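Local structure of avirulence protein AvrP123 (5VJJ) at residues C18-P23 and C58-P63; L24-F29 and Q53-C58; C33-N38 and G71-T76; G49-Y54 and S65-S70. The protein is a zinc-binding avirulence effector of the flax rust fungus that is recognised by the flax resistance protein P and may act in the host nucleus. All coordinates share one frame; numbering follows the deposited sequence.

Contact 1: C18-P23 and C58-P63. With ZN (zinc ion), chain C.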
loop_
_atom_site.group_PDB
_atom_site.type_symbol
_atom_site.label_atom_id
_atom_site.label_comp_id
_atom_site.label_asym_id
_atom_site.label_seq_id
_atom_site.Cartn_x
_atom_site.Cartn_y
_atom_site.Cartn_z
ATOM N N CYS A 18 1.226 -8.150 -11.115
ATOM C CA CYS A 18 1.140 -8.647 -12.483
ATOM C C CYS A 18 -0.223 -8.385 -13.112
ATOM O O CYS A 18 -0.421 -8.732 -14.281
ATOM C CB CYS A 18 1.450 -10.147 -12.518
ATOM S SG CYS A 18 0.090 -11.198 -11.970
ATOM N N ARG A 19 -1.154 -7.795 -12.359
ATOM C CA ARG A 19 -2.483 -7.341 -12.751
ATOM C C ARG A 19 -3.532 -8.456 -12.672
ATOM O O ARG A 19 -4.717 -8.171 -12.850
ATOM C CB ARG A 19 -2.523 -6.704 -14.155
ATOM C CG ARG A 19 -1.759 -5.392 -14.225
ATOM C CD ARG A 19 -1.973 -4.649 -15.538
ATOM N NE ARG A 19 -1.209 -5.223 -16.645
ATOM C CZ ARG A 19 -1.720 -5.957 -17.633
ATOM N NH1 ARG A 19 -3.020 -6.230 -17.682
ATOM N NH2 ARG A 19 -0.923 -6.419 -18.588
ATOM N N ARG A 20 -3.153 -9.701 -12.397
ATOM C CA ARG A 20 -4.146 -10.745 -12.181
ATOM C C ARG A 20 -4.860 -10.529 -10.848
ATOM O O ARG A 20 -4.355 -9.855 -9.945
ATOM C CB ARG A 20 -3.494 -12.129 -12.200
ATOM C CG ARG A 20 -3.116 -12.620 -13.583
ATOM C CD ARG A 20 -2.262 -13.863 -13.495
ATOM N NE ARG A 20 -1.893 -14.364 -14.814
ATOM C CZ ARG A 20 -0.800 -14.006 -15.481
ATOM N NH1 ARG A 20 0.052 -13.130 -14.962
ATOM N NH2 ARG A 20 -0.558 -14.524 -16.678
ATOM N N ILE A 21 -6.047 -11.116 -10.732
ATOM C CA ILE A 21 -6.811 -11.045 -9.490
ATOM C C ILE A 21 -6.337 -12.155 -8.560
ATOM O O ILE A 21 -6.266 -13.327 -8.950
ATOM C CB ILE A 21 -8.319 -11.145 -9.769
ATOM C CG1 ILE A 21 -8.760 -10.054 -10.756
ATOM C CG2 ILE A 21 -9.114 -11.040 -8.479
ATOM C CD1 ILE A 21 -8.460 -8.628 -10.311
ATOM N N ALA A 22 -5.995 -11.784 -7.333
ATOM C CA ALA A 22 -5.451 -12.717 -6.362
ATOM C C ALA A 22 -6.278 -12.691 -5.085
ATOM O O ALA A 22 -6.841 -11.652 -4.723
ATOM C CB ALA A 22 -3.991 -12.383 -6.025
ATOM N N PRO A 23 -6.368 -13.823 -4.384
ATOM C CA PRO A 23 -7.074 -13.845 -3.099
ATOM C C PRO A 23 -6.174 -13.361 -1.972
ATOM O O PRO A 23 -5.056 -13.855 -1.796
ATOM C CB PRO A 23 -7.431 -15.324 -2.925
ATOM C CG PRO A 23 -6.276 -16.034 -3.566
ATOM C CD PRO A 23 -5.886 -15.166 -4.760
ATOM N N CYS A 58 -1.087 -15.211 -5.516
ATOM C CA CYS A 58 -1.448 -15.043 -6.921
ATOM C C CYS A 58 -1.404 -16.384 -7.646
ATOM O O CYS A 58 -0.427 -17.129 -7.498
ATOM C CB CYS A 58 -0.503 -14.060 -7.603
ATOM S SG CYS A 58 -0.904 -13.766 -9.342
ATOM N N PRO A 59 -2.416 -16.719 -8.454
ATOM C CA PRO A 59 -2.355 -17.988 -9.203
ATOM C C PRO A 59 -1.151 -18.078 -10.117
ATOM O O PRO A 59 -0.695 -19.185 -10.424
ATOM C CB PRO A 59 -3.665 -17.991 -10.001
ATOM C CG PRO A 59 -4.033 -16.557 -10.120
ATOM C CD PRO A 59 -3.603 -15.929 -8.823
ATOM N N ASN A 60 -0.628 -16.940 -10.565
ATOM C CA ASN A 60 0.570 -16.910 -11.397
ATOM C C ASN A 60 1.834 -16.798 -10.546
ATOM O O ASN A 60 2.721 -17.652 -10.625
ATOM C CB ASN A 60 0.481 -15.740 -12.381
ATOM C CG ASN A 60 1.682 -15.653 -13.292
ATOM O OD1 ASN A 60 1.833 -16.451 -14.216
ATOM N ND2 ASN A 60 2.542 -14.670 -13.044
ATOM N N CYS A 61 1.914 -15.759 -9.718
ATOM C CA CYS A 61 3.128 -15.437 -8.981
ATOM C C CYS A 61 3.271 -16.194 -7.669
ATOM O O CYS A 61 4.349 -16.149 -7.067
ATOM C CB CYS A 61 3.174 -13.938 -8.682
ATOM S SG CYS A 61 2.707 -12.886 -10.053
ATOM N N GLY A 62 2.231 -16.879 -7.204
ATOM C CA GLY A 62 2.266 -17.479 -5.894
ATOM C C GLY A 62 2.291 -16.423 -4.807
ATOM O O GLY A 62 1.955 -15.257 -5.041
ATOM N N PRO A 63 2.696 -16.808 -3.593
ATOM C CA PRO A 63 2.700 -15.854 -2.471
ATOM C C PRO A 63 3.377 -14.532 -2.803
ATOM O O PRO A 63 4.544 -14.523 -3.204
ATOM C CB PRO A 63 3.464 -16.607 -1.372
ATOM C CG PRO A 63 3.277 -18.063 -1.702
ATOM C CD PRO A 63 3.188 -18.141 -3.200
HETATM ZN ZN ZN C . 0.607 -12.053 -9.858
#

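Contact 2: L24-F29 and Q53-C58. With ZN (zinc ion), chain C.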
loop_
_atom_site.group_PDB
_atom_site.type_symbol
_atom_site.label_atom_id
_atom_site.label_comp_id
_atom_site.label_asym_id
_atom_site.label_seq_id
_atom_site.Cartn_x
_atom_site.Cartn_y
_atom_site.Cartn_z
ATOM N N LEU A 24 -6.664 -12.388 -1.212
ATOM C CA LEU A 24 -5.996 -12.011 0.025
ATOM C C LEU A 24 -5.992 -13.195 0.977
ATOM O O LEU A 24 -6.968 -13.944 1.059
ATOM C CB LEU A 24 -6.704 -10.827 0.682
ATOM C CG LEU A 24 -6.730 -9.512 -0.089
ATOM C CD1 LEU A 24 -7.684 -8.561 0.600
ATOM C CD2 LEU A 24 -5.328 -8.925 -0.173
ATOM N N THR A 25 -4.881 -13.370 1.695
ATOM C CA THR A 25 -4.800 -14.396 2.725
ATOM C C THR A 25 -5.055 -13.851 4.124
ATOM O O THR A 25 -5.331 -14.640 5.038
ATOM C CB THR A 25 -3.434 -15.089 2.679
ATOM O OG1 THR A 25 -2.392 -14.114 2.798
ATOM C CG2 THR A 25 -3.281 -15.851 1.367
ATOM N N GLN A 26 -4.969 -12.537 4.306
ATOM C CA GLN A 26 -5.470 -11.865 5.497
ATOM C C GLN A 26 -5.967 -10.491 5.077
ATOM O O GLN A 26 -5.618 -10.009 3.994
ATOM C CB GLN A 26 -4.392 -11.749 6.585
ATOM C CG GLN A 26 -3.098 -11.107 6.114
ATOM C CD GLN A 26 -2.018 -11.129 7.179
ATOM O OE1 GLN A 26 -0.977 -11.762 7.009
ATOM N NE2 GLN A 26 -2.259 -10.432 8.284
ATOM N N PRO A 27 -6.800 -9.846 5.890
ATOM C CA PRO A 27 -7.273 -8.502 5.539
ATOM C C PRO A 27 -6.106 -7.539 5.418
ATOM O O PRO A 27 -5.036 -7.777 5.997
ATOM C CB PRO A 27 -8.193 -8.122 6.712
ATOM C CG PRO A 27 -8.535 -9.412 7.383
ATOM C CD PRO A 27 -7.363 -10.317 7.168
ATOM N N PRO A 28 -6.259 -6.446 4.675
ATOM C CA PRO A 28 -5.190 -5.442 4.637
ATOM C C PRO A 28 -4.930 -4.876 6.025
ATOM O O PRO A 28 -5.855 -4.663 6.809
ATOM C CB PRO A 28 -5.732 -4.372 3.682
ATOM C CG PRO A 28 -6.800 -5.046 2.897
ATOM C CD PRO A 28 -7.382 -6.094 3.791
ATOM N N PHE A 29 -3.656 -4.638 6.328
ATOM C CA PHE A 29 -3.253 -4.088 7.613
ATOM C C PHE A 29 -2.334 -2.889 7.421
ATOM O O PHE A 29 -1.524 -2.844 6.490
ATOM C CB PHE A 29 -2.558 -5.147 8.480
ATOM C CG PHE A 29 -1.362 -5.786 7.834
ATOM C CD1 PHE A 29 -1.517 -6.845 6.952
ATOM C CD2 PHE A 29 -0.081 -5.347 8.129
ATOM C CE1 PHE A 29 -0.417 -7.442 6.366
ATOM C CE2 PHE A 29 1.024 -5.943 7.549
ATOM C CZ PHE A 29 0.856 -6.990 6.667
ATOM N N GLN A 53 -0.700 -2.832 3.749
ATOM C CA GLN A 53 -0.001 -3.929 3.103
ATOM C C GLN A 53 -0.992 -5.032 2.757
ATOM O O GLN A 53 -1.912 -5.324 3.533
ATOM C CB GLN A 53 1.109 -4.478 3.995
ATOM C CG GLN A 53 1.943 -5.559 3.336
ATOM C CD GLN A 53 3.181 -5.894 4.140
ATOM O OE1 GLN A 53 3.559 -5.159 5.051
ATOM N NE2 GLN A 53 3.814 -7.012 3.813
ATOM N N TYR A 54 -0.805 -5.628 1.582
ATOM C CA TYR A 54 -1.685 -6.668 1.074
ATOM C C TYR A 54 -0.907 -7.970 0.973
ATOM O O TYR A 54 0.178 -8.005 0.387
ATOM C CB TYR A 54 -2.262 -6.284 -0.289
ATOM C CG TYR A 54 -2.989 -4.957 -0.283
ATOM C CD1 TYR A 54 -4.274 -4.849 0.237
ATOM C CD2 TYR A 54 -2.390 -3.812 -0.794
ATOM C CE1 TYR A 54 -4.941 -3.635 0.247
ATOM C CE2 TYR A 54 -3.049 -2.595 -0.787
ATOM C CZ TYR A 54 -4.322 -2.513 -0.268
ATOM O OH TYR A 54 -4.976 -1.306 -0.260
ATOM N N MET A 55 -1.456 -9.024 1.570
ATOM C CA MET A 55 -0.910 -10.371 1.489
ATOM C C MET A 55 -1.872 -11.209 0.662
ATOM O O MET A 55 -3.061 -11.295 0.988
ATOM C CB MET A 55 -0.733 -10.977 2.883
ATOM C CG MET A 55 0.383 -10.355 3.710
ATOM S SD MET A 55 1.999 -10.921 3.152
ATOM C CE MET A 55 2.962 -10.703 4.642
ATOM N N TYR A 56 -1.367 -11.819 -0.406
ATOM C CA TYR A 56 -2.212 -12.624 -1.270
ATOM C C TYR A 56 -1.390 -13.748 -1.885
ATOM O O TYR A 56 -0.166 -13.809 -1.745
ATOM C CB TYR A 56 -2.865 -11.761 -2.349
ATOM C CG TYR A 56 -1.897 -10.837 -3.038
ATOM C CD1 TYR A 56 -1.706 -9.541 -2.586
ATOM C CD2 TYR A 56 -1.170 -11.260 -4.142
ATOM C CE1 TYR A 56 -0.821 -8.691 -3.215
ATOM C CE2 TYR A 56 -0.291 -10.417 -4.775
ATOM C CZ TYR A 56 -0.117 -9.135 -4.312
ATOM O OH TYR A 56 0.773 -8.290 -4.949
ATOM N N ARG A 57 -2.091 -14.651 -2.565
ATOM C CA ARG A 57 -1.508 -15.829 -3.200
ATOM C C ARG A 57 -1.928 -15.792 -4.666
ATOM O O ARG A 57 -3.000 -16.280 -5.019
ATOM C CB ARG A 57 -1.977 -17.111 -2.510
ATOM C CG ARG A 57 -1.394 -18.404 -3.086
ATOM C CD ARG A 57 -0.041 -18.725 -2.477
ATOM N NE ARG A 57 -0.162 -19.250 -1.119
ATOM C CZ ARG A 57 -0.140 -20.544 -0.797
ATOM N NH1 ARG A 57 0.009 -21.479 -1.729
ATOM N NH2 ARG A 57 -0.260 -20.904 0.472
ATOM N N CYS A 58 -1.087 -15.211 -5.516
ATOM C CA CYS A 58 -1.448 -15.043 -6.921
ATOM C C CYS A 58 -1.404 -16.384 -7.646
ATOM O O CYS A 58 -0.427 -17.129 -7.498
ATOM C CB CYS A 58 -0.503 -14.060 -7.603
ATOM S SG CYS A 58 -0.904 -13.766 -9.342
HETATM ZN ZN ZN C . 0.607 -12.053 -9.858
#

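Contact 3: C33-N38 and G71-T76. With ZN (zinc ion), chain D.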
loop_
_atom_site.group_PDB
_atom_site.type_symbol
_atom_site.label_atom_id
_atom_site.label_comp_id
_atom_site.label_asym_id
_atom_site.label_seq_id
_atom_site.Cartn_x
_atom_site.Cartn_y
_atom_site.Cartn_z
ATOM N N CYS A 33 4.722 3.806 5.754
ATOM C CA CYS A 33 5.017 4.134 4.367
ATOM C C CYS A 33 6.480 4.546 4.259
ATOM O O CYS A 33 6.932 5.446 4.975
ATOM C CB CYS A 33 4.108 5.251 3.862
ATOM S SG CYS A 33 4.503 5.741 2.178
ATOM N N ARG A 34 7.215 3.886 3.367
ATOM C CA ARG A 34 8.645 4.114 3.204
ATOM C C ARG A 34 8.980 5.031 2.032
ATOM O O ARG A 34 10.162 5.247 1.753
ATOM C CB ARG A 34 9.368 2.774 3.026
ATOM C CG ARG A 34 9.361 1.909 4.267
ATOM C CD ARG A 34 10.078 0.600 4.029
ATOM N NE ARG A 34 10.707 0.102 5.247
ATOM C CZ ARG A 34 11.469 -0.986 5.310
ATOM N NH1 ARG A 34 11.701 -1.707 4.220
ATOM N NH2 ARG A 34 11.998 -1.352 6.469
ATOM N N ALA A 35 7.979 5.581 1.347
ATOM C CA ALA A 35 8.249 6.454 0.214
ATOM C C ALA A 35 8.995 7.706 0.664
ATOM O O ALA A 35 8.863 8.161 1.805
ATOM C CB ALA A 35 6.944 6.847 -0.476
ATOM N N THR A 36 9.799 8.256 -0.245
ATOM C CA THR A 36 10.445 9.545 -0.035
ATOM C C THR A 36 9.589 10.656 -0.627
ATOM O O THR A 36 8.895 10.467 -1.628
ATOM C CB THR A 36 11.837 9.584 -0.673
ATOM O OG1 THR A 36 11.749 9.175 -2.042
ATOM C CG2 THR A 36 12.809 8.675 0.073
ATOM N N LEU A 37 9.653 11.826 -0.003
ATOM C CA LEU A 37 8.817 12.955 -0.382
ATOM C C LEU A 37 9.569 13.899 -1.312
ATOM O O LEU A 37 10.790 14.051 -1.224
ATOM C CB LEU A 37 8.348 13.716 0.859
ATOM C CG LEU A 37 7.754 12.844 1.969
ATOM C CD1 LEU A 37 7.468 13.678 3.208
ATOM C CD2 LEU A 37 6.496 12.125 1.495
ATOM N N ASN A 38 8.818 14.537 -2.208
ATOM C CA ASN A 38 9.367 15.522 -3.137
ATOM C C ASN A 38 8.483 16.764 -3.095
ATOM O O ASN A 38 7.415 16.800 -3.713
ATOM C CB ASN A 38 9.464 14.958 -4.551
ATOM C CG ASN A 38 10.406 13.773 -4.642
ATOM O OD1 ASN A 38 10.034 12.703 -5.129
ATOM N ND2 ASN A 38 11.637 13.959 -4.173
ATOM N N GLY A 71 -1.272 8.760 1.327
ATOM C CA GLY A 71 -0.610 10.013 1.631
ATOM C C GLY A 71 -0.131 10.716 0.375
ATOM O O GLY A 71 -0.077 10.157 -0.721
ATOM N N VAL A 72 0.232 11.984 0.549
ATOM C CA VAL A 72 0.744 12.801 -0.545
ATOM C C VAL A 72 2.262 12.684 -0.546
ATOM O O VAL A 72 2.923 13.078 0.421
ATOM C CB VAL A 72 0.299 14.265 -0.413
ATOM C CG1 VAL A 72 0.866 15.100 -1.553
ATOM C CG2 VAL A 72 -1.220 14.361 -0.392
ATOM N N HIS A 73 2.814 12.135 -1.629
ATOM C CA HIS A 73 4.255 11.976 -1.772
ATOM C C HIS A 73 4.902 13.062 -2.619
ATOM O O HIS A 73 6.065 13.404 -2.380
ATOM C CB HIS A 73 4.574 10.607 -2.385
ATOM C CG HIS A 73 4.100 9.452 -1.558
ATOM N ND1 HIS A 73 4.117 8.151 -2.014
ATOM C CD2 HIS A 73 3.597 9.402 -0.301
ATOM C CE1 HIS A 73 3.646 7.351 -1.075
ATOM N NE2 HIS A 73 3.325 8.086 -0.024
ATOM N N GLN A 74 4.182 13.610 -3.597
ATOM C CA GLN A 74 4.687 14.690 -4.433
ATOM C C GLN A 74 3.669 15.819 -4.469
ATOM O O GLN A 74 2.459 15.589 -4.390
ATOM C CB GLN A 74 4.973 14.226 -5.871
ATOM C CG GLN A 74 6.136 13.261 -6.010
ATOM C CD GLN A 74 6.530 13.033 -7.458
ATOM O OE1 GLN A 74 6.081 13.747 -8.355
ATOM N NE2 GLN A 74 7.370 12.030 -7.694
ATOM N N GLY A 75 4.169 17.037 -4.592
ATOM C CA GLY A 75 3.314 18.199 -4.700
ATOM C C GLY A 75 3.957 19.401 -4.036
ATOM O O GLY A 75 5.161 19.429 -3.798
ATOM N N THR A 76 3.119 20.391 -3.743
ATOM C CA THR A 76 3.598 21.615 -3.127
ATOM C C THR A 76 3.987 21.356 -1.675
ATOM O O THR A 76 3.727 20.291 -1.107
ATOM C CB THR A 76 2.533 22.711 -3.190
ATOM O OG1 THR A 76 1.437 22.365 -2.336
ATOM C CG2 THR A 76 2.027 22.894 -4.612
HETATM ZN ZN ZN D . 2.889 7.329 1.816
#

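Contact 4: G49-Y54 and S65-S70. With ZN (zinc ion), chain D.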
loop_
_atom_site.group_PDB
_atom_site.type_symbol
_atom_site.label_atom_id
_atom_site.label_comp_id
_atom_site.label_asym_id
_atom_site.label_seq_id
_atom_site.Cartn_x
_atom_site.Cartn_y
_atom_site.Cartn_z
ATOM N N GLY A 49 1.275 8.341 6.089
ATOM C CA GLY A 49 0.242 7.426 5.638
ATOM C C GLY A 49 -1.024 8.162 5.244
ATOM O O GLY A 49 -0.987 9.369 4.999
ATOM N N PRO A 50 -2.161 7.452 5.196
ATOM C CA PRO A 50 -2.330 6.035 5.548
ATOM C C PRO A 50 -1.789 5.064 4.496
ATOM O O PRO A 50 -2.014 5.250 3.294
ATOM C CB PRO A 50 -3.856 5.882 5.675
ATOM C CG PRO A 50 -4.426 7.274 5.619
ATOM C CD PRO A 50 -3.444 8.075 4.838
ATOM N N ALA A 51 -1.090 4.028 4.957
ATOM C CA ALA A 51 -0.557 2.994 4.085
ATOM C C ALA A 51 -1.000 1.631 4.593
ATOM O O ALA A 51 -1.142 1.418 5.800
ATOM C CB ALA A 51 0.971 3.061 4.015
ATOM N N GLU A 52 -1.220 0.708 3.657
ATOM C CA GLU A 52 -1.676 -0.639 3.967
ATOM C C GLU A 52 -0.866 -1.647 3.171
ATOM O O GLU A 52 -0.419 -1.366 2.055
ATOM C CB GLU A 52 -3.166 -0.846 3.645
ATOM C CG GLU A 52 -4.126 -0.128 4.562
ATOM C CD GLU A 52 -5.567 -0.475 4.251
ATOM O OE1 GLU A 52 -5.842 -0.876 3.097
ATOM O OE2 GLU A 52 -6.415 -0.351 5.161
ATOM N N GLN A 53 -0.700 -2.832 3.749
ATOM C CA GLN A 53 -0.001 -3.929 3.103
ATOM C C GLN A 53 -0.992 -5.032 2.757
ATOM O O GLN A 53 -1.912 -5.324 3.533
ATOM C CB GLN A 53 1.109 -4.478 3.995
ATOM C CG GLN A 53 1.943 -5.559 3.336
ATOM C CD GLN A 53 3.181 -5.894 4.140
ATOM O OE1 GLN A 53 3.559 -5.159 5.051
ATOM N NE2 GLN A 53 3.814 -7.012 3.813
ATOM N N TYR A 54 -0.805 -5.628 1.582
ATOM C CA TYR A 54 -1.685 -6.668 1.074
ATOM C C TYR A 54 -0.907 -7.970 0.973
ATOM O O TYR A 54 0.178 -8.005 0.387
ATOM C CB TYR A 54 -2.262 -6.284 -0.289
ATOM C CG TYR A 54 -2.989 -4.957 -0.283
ATOM C CD1 TYR A 54 -4.274 -4.849 0.237
ATOM C CD2 TYR A 54 -2.390 -3.812 -0.794
ATOM C CE1 TYR A 54 -4.941 -3.635 0.247
ATOM C CE2 TYR A 54 -3.049 -2.595 -0.787
ATOM C CZ TYR A 54 -4.322 -2.513 -0.268
ATOM O OH TYR A 54 -4.976 -1.306 -0.260
ATOM N N SER A 65 3.183 -9.870 -2.057
ATOM C CA SER A 65 2.714 -8.779 -1.217
ATOM C C SER A 65 3.172 -7.450 -1.808
ATOM O O SER A 65 4.173 -7.389 -2.525
ATOM C CB SER A 65 3.240 -8.932 0.220
ATOM O OG SER A 65 2.769 -7.892 1.066
ATOM N N HIS A 66 2.423 -6.388 -1.502
ATOM C CA HIS A 66 2.820 -5.029 -1.852
ATOM C C HIS A 66 2.049 -4.060 -0.966
ATOM O O HIS A 66 1.012 -4.404 -0.392
ATOM C CB HIS A 66 2.585 -4.715 -3.339
ATOM C CG HIS A 66 1.161 -4.417 -3.690
ATOM N ND1 HIS A 66 0.367 -5.297 -4.395
ATOM C CD2 HIS A 66 0.394 -3.323 -3.461
ATOM C CE1 HIS A 66 -0.828 -4.766 -4.572
ATOM N NE2 HIS A 66 -0.840 -3.569 -4.012
ATOM N N VAL A 67 2.561 -2.832 -0.881
ATOM C CA VAL A 67 2.019 -1.805 0.003
ATOM C C VAL A 67 1.420 -0.688 -0.840
ATOM O O VAL A 67 1.936 -0.358 -1.914
ATOM C CB VAL A 67 3.102 -1.261 0.960
ATOM C CG1 VAL A 67 2.586 -0.075 1.767
ATOM C CG2 VAL A 67 3.576 -2.358 1.902
ATOM N N ALA A 68 0.323 -0.117 -0.351
ATOM C CA ALA A 68 -0.342 1.007 -0.989
ATOM C C ALA A 68 -0.555 2.103 0.045
ATOM O O ALA A 68 -0.788 1.825 1.225
ATOM C CB ALA A 68 -1.688 0.598 -1.598
ATOM N N CYS A 69 -0.473 3.354 -0.409
ATOM C CA CYS A 69 -0.520 4.501 0.484
ATOM C C CYS A 69 -1.339 5.613 -0.146
ATOM O O CYS A 69 -1.212 5.886 -1.341
ATOM C CB CYS A 69 0.889 5.024 0.799
ATOM S SG CYS A 69 0.933 6.346 2.034
ATOM N N SER A 70 -2.165 6.264 0.673
ATOM C CA SER A 70 -2.984 7.386 0.235
ATOM C C SER A 70 -2.391 8.738 0.611
ATOM O O SER A 70 -2.963 9.772 0.251
ATOM C CB SER A 70 -4.394 7.266 0.819
ATOM O OG SER A 70 -5.082 6.154 0.266
HETATM ZN ZN ZN D . 2.889 7.329 1.816
#

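Contact 1: C18-P23 and C58-P63
Ala22, on strand 21-23, runs close to Cys58, their CA atoms 4.7 Å apart, and from there the segments diverge, so that the CA atoms of Cys18 and Cys61 stand 7.9 Å apart with a zinc ion between them. No hydrogen bond crosses. The 58-63 segment is a zinc knuckle, Cys-Pro-Asn-Cys-Gly, closed by backbone bonds in both directions between Cys58 and Gly62. Inside it Cys61 N points straight at Cys58 SG (3.5 Å), and Asn60 N adds a weak bond to the same sulfur. Cys18 SG, Cys58 SG and Cys61 SG each bind the zinc at 2.3 Å, and Cys16 completes the four-cysteine site. Beside the metal, Arg20 and Asn60 stack on each other. The arginine chain runs extended, and the Asn60 amide lies over one face of its guanidinium, Arg20 NH1 3.4 Å from Asn60 CG, with the two planes 13° apart. The same NH1 donates in the guanidinium plane to Cys18 SG (3.6 Å), while Asn60 ND2 donates to Cys61 SG (3.5 Å). These N-H groups probably offset some of the thiolate charge. Away from the metal, Ala22 CB rests against Cys58 CA at 3.8 Å. Strand 21-23 pairs antiparallel with strand 13-15 through Ala22 and Val14, Ala22 touches Tyr56 of strand 51-58, and Pro23 is hydrogen-bonded to the backbone of Arg57.

Contact 2: L24-F29 and Q53-C58
Phe29 and Gln53 form an antiparallel hydrogen-bonded pair where short strand 29-30 forms one edge of the three-stranded antiparallel sheet, next to central strand 51-58. The backbone bonds fall into two groups. At this end Gln53 N donates to Phe29 O (2.9 Å), and Phe29 N returns a weak bond to Gln53 O. Farther along, beside the bridge between Leu24 and Tyr56, Thr25 N donates to Met55 O at 2.8 Å. The Thr25 hydroxyl adds a weak bond to that oxygen, and the register shifts by two residues between the groups as the chain loops out through Gln26 and Pro27. The aromatic contact is a CH-pi one. With Phe29 CG set between its backbone N and carbonyl carbon (chi1 56°), the ring turns back over the strand and lies alongside Gln53, whose CB sits over one face, 4.0 Å from the ring centroid. The Gln53 amide follows the same direction, tilted 37° from the ring, and its NE2 goes on to Ser65 of the next strand. Apolar contacts fill the rest. Met55 CG meets Phe29 CE1 near the ring's plane at 4.0 Å. Leu24 CD2 reaches Tyr54 CB, also at 4.0 Å, and Leu24 also touches Val14 of strand 13-15. Pro28 CG touches the edge of the Tyr54 ring at CE1, 3.5 Å away.

Contact 3: C33-N38 and G71-T76
Cys33 and His73 meet at a zinc ion, the thiolate SG at 2.3 Å and the imidazole NE2 at 2.0 Å from the metal. Cys33 SG is trans to its backbone N (chi1 177°), which sets it toward the metal. Cys33 SG and His73 NE2 lie 3.4 Å apart, and the sulfur stands oblique to the ring. Ala35 forms the next shell. Its CB sits over one face of the imidazole, offset toward the rim, in a CH-pi contact 3.6 Å from the ring centroid, and it comes nearest to CE1. Ala35 N also donates to Cys33 SG (3.6 Å), a second interaction of the metal-bound sulfur. His73 is held from the backbone as well. His73 O accepts the N-H of Asn38 at 3.0 Å, joining the two loops next to the ligand. With the weak bond from Gly75 N to Asn38 O it makes a single backbone bridge between Asn38 and Gln74. Outside it the Asn38 and Gln74 side chains run alongside each other, their amide planes steeply inclined. Leu37 CD2 reaches toward the carbonyl of Val72, and both residues lean on Val80 of helix 77-80. The loops thus straddle a site that Cys47 and Cys69 complete, a coordination by three cysteines and one histidine of the kind familiar from zinc fingers.

Contact 4: G49-Y54 and S65-S70
Ser65 OG ties together two residues of the facing strand: it donates to Tyr54 O at 2.7 Å and accepts from Gln53 NE2 at 3.1 Å. Strands 51-58 and 64-69 are the arms of an antiparallel beta hairpin, their axes at 156° within these segments. The serine hydroxyl lies above the Tyr54 carbonyl plane, and His66 N reaches the same oxygen only weakly, so at this end of the pairing a side chain supplies the stronger bond. The extended Gln53 chain, with CG trans to the backbone N (chi1 -176°), carries its amide out and across to the neighbouring strand, where NE2 faces Ser65 OG nearly in the amide plane. Regular bonds follow: Tyr54 N to His66 O, then Glu52 and Ala68 bonded in both directions, and Ser70 N to Pro50 O (2.8 Å) just after the cis peptide of Gly49 and Pro50. One face of the hairpin carries Tyr54, His66 and Ala68. Ala68 CB touches the edge of the Tyr54 ring at CE2 (3.6 Å), and the imidazole meets that ring obliquely, planes 55° apart, while His66 ND1 is hydrogen-bonded to Tyr56 OH. On the other face Val67 CG2 packs on Gln53 CB at 3.9 Å, and Ala51 CB on Cys69 CB at 3.8 Å. Beyond this last pair, Cys69 SG binds the zinc ion at 2.2 Å.

How the contacts relate
Contacts 1 and 3 are metal sites on opposite sides of the chain's centre, their centres about 28 Å apart; no hydrogen bond crosses contact 1, and two backbone bonds, one weak, cross contact 3. Contact 1 gathers sulfurs alone, contact 3 sulfur and imidazole. Contacts 2 and 4 both use strand 51-58, one along each of its edges, but contact 4 is continuous antiparallel pairing, whereas contact 2 is two separate bridges round a loop. Contact 4 lies at the chain's centre, although like contacts 2 and 3 it is largely a surface contact; contact 1 is partly buried. The sheet connects the two sites: Cys58 belongs to both contacts 1 and 2, while Cys69 of contact 4 shares its zinc with Cys33 and His73 of contact 3.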